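BILBO1_N domain-containing protein (Trypanosoma brucei equiperdum, PDB 7A1I) is of unproven function but carries a ubiquitin-like BILBO1 N-terminal domain, named for the cytoskeletal protein BILBO1 of the trypanosome flagellar pocket collar. Local coordinates at residues D13-K18 with I52-A57. Numbering follows the deposited sequence.
Sequences DCDGEK and ISRAFA
Asp15 and Arg54 form a salt bridge that ties the first beta hairpin to the loop following helix 32-50. Only one carboxylate oxygen, Asp15 OD1, takes the guanidinium bonds: an almost straight one (169°) comes from Arg54 NH2 at 2.7 Å. OD1 lies in the guanidinium plane, and NH2 approaches it nearly along its C-O axis. A weak second bond from NH1 reaches the same oxygen, the two flat groups being turned 31° from each other. Arg54 gets there as an extended chain from CG to NE, and CG2 of Ile52 lies 3.7 Å above one guanidinium face, toward its rim. On the guanidinium side that Ile52 lines, its CD1 touches SG of Cys14 at 3.5 Å; with SG anti to the backbone N (chi1 -175°), the sulfur reaches this methyl. One water joins Asp15 OD2 (2.7 Å) weakly to Arg54 NH1; a second accepts from Asp15 N (2.9 Å) and weakly from Arg54 NH2. Asp13 OD2 accepts from the backbone N-H of Gly16 (3.2 Å), an Asx motif bracing the type I' turn from Cys14 to Glu17, while Asp13 OD1 is salt-bridged to Lys18 NZ, which also pairs with Asp95. Cys14 and Ile52 both pack on Phe47 of helix 32-50, where the tip of hairpin 6-14/17-25 meets the loop toward strand 60-65; hairpin then helix is consistent with the ubiquitin clan's beta-grasp fold.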
# COMPACT_ATOMS: atom_id res chain seq x y z
N ASP A 13 5.13 -2.34 5.58
CA ASP A 13 6.35 -2.83 6.22
C ASP A 13 6.38 -4.35 6.28
O ASP A 13 5.40 -4.99 6.65
CB ASP A 13 6.45 -2.25 7.63
CG ASP A 13 7.76 -2.61 8.33
OD1 ASP A 13 8.72 -1.81 8.25
OD2 ASP A 13 7.82 -3.69 8.97
N CYS A 14 7.52 -4.93 5.93
CA CYS A 14 7.73 -6.38 6.00
C CYS A 14 9.07 -6.60 6.70
O CYS A 14 10.14 -6.41 6.11
CB CYS A 14 7.69 -7.02 4.62
SG CYS A 14 7.81 -8.82 4.67
N ASP A 15 8.97 -6.94 7.99
CA ASP A 15 10.12 -7.25 8.85
C ASP A 15 11.18 -6.16 8.79
O ASP A 15 12.39 -6.43 8.76
CB ASP A 15 10.70 -8.61 8.48
CG ASP A 15 9.93 -9.75 9.12
OD1 ASP A 15 8.92 -9.47 9.81
OD2 ASP A 15 10.32 -10.92 8.94
N GLY A 16 10.73 -4.91 8.79
CA GLY A 16 11.60 -3.75 8.80
C GLY A 16 11.85 -3.12 7.45
O GLY A 16 12.23 -1.95 7.40
N GLU A 17 11.65 -3.86 6.36
CA GLU A 17 11.86 -3.35 5.01
C GLU A 17 10.54 -2.92 4.38
O GLU A 17 9.49 -3.49 4.65
CB GLU A 17 12.53 -4.41 4.13
CG GLU A 17 13.91 -4.84 4.62
CD GLU A 17 14.50 -5.96 3.77
OE1 GLU A 17 14.44 -5.85 2.52
OE2 GLU A 17 15.00 -6.95 4.34
N LYS A 18 10.57 -1.89 3.55
CA LYS A 18 9.34 -1.44 2.90
C LYS A 18 9.13 -2.20 1.58
O LYS A 18 10.08 -2.36 0.80
CB LYS A 18 9.34 0.07 2.65
CG LYS A 18 9.72 0.88 3.88
CD LYS A 18 8.80 0.60 5.06
CE LYS A 18 9.35 1.25 6.33
NZ LYS A 18 8.46 1.07 7.52
N ILE A 52 6.90 -15.80 5.95
CA ILE A 52 6.34 -15.19 7.15
C ILE A 52 5.02 -15.88 7.46
O ILE A 52 4.17 -16.03 6.58
CB ILE A 52 6.15 -13.68 6.95
CG1 ILE A 52 7.52 -13.02 6.82
CG2 ILE A 52 5.38 -13.07 8.10
CD1 ILE A 52 7.66 -12.20 5.57
N SER A 53 4.88 -16.34 8.70
CA SER A 53 3.71 -17.12 9.09
C SER A 53 2.54 -16.25 9.56
O SER A 53 1.38 -16.68 9.46
CB SER A 53 4.08 -18.10 10.20
OG SER A 53 4.93 -17.47 11.14
N ARG A 54 2.81 -15.06 10.09
CA ARG A 54 1.72 -14.21 10.57
C ARG A 54 0.94 -13.62 9.40
O ARG A 54 1.47 -13.43 8.30
CB ARG A 54 2.25 -13.10 11.47
CG ARG A 54 2.99 -12.01 10.73
CD ARG A 54 3.62 -11.01 11.70
NE ARG A 54 4.38 -9.99 10.99
CZ ARG A 54 5.68 -10.08 10.73
NH1 ARG A 54 6.36 -11.14 11.13
NH2 ARG A 54 6.29 -9.11 10.06
N ALA A 55 -0.33 -13.35 9.65
CA ALA A 55 -1.19 -12.78 8.62
C ALA A 55 -0.94 -11.28 8.47
O ALA A 55 -0.51 -10.60 9.40
CB ALA A 55 -2.66 -13.03 8.97
N PHE A 56 -1.17 -10.78 7.26
CA PHE A 56 -1.17 -9.35 7.01
C PHE A 56 -2.57 -8.77 7.20
O PHE A 56 -3.55 -9.34 6.72
CB PHE A 56 -0.67 -9.03 5.60
CG PHE A 56 -0.79 -7.59 5.24
CD1 PHE A 56 0.23 -6.69 5.54
CD2 PHE A 56 -1.94 -7.11 4.61
CE1 PHE A 56 0.11 -5.35 5.24
CE2 PHE A 56 -2.07 -5.78 4.30
CZ PHE A 56 -1.05 -4.89 4.61
N ALA A 57 -2.65 -7.62 7.87
CA ALA A 57 -3.92 -6.90 7.94
C ALA A 57 -3.66 -5.41 8.06
O ALA A 57 -2.62 -4.97 8.56
CB ALA A 57 -4.78 -7.37 9.12
O HOH W 1 6.77 -5.90 9.61
O HOH W 2 9.22 -12.86 10.53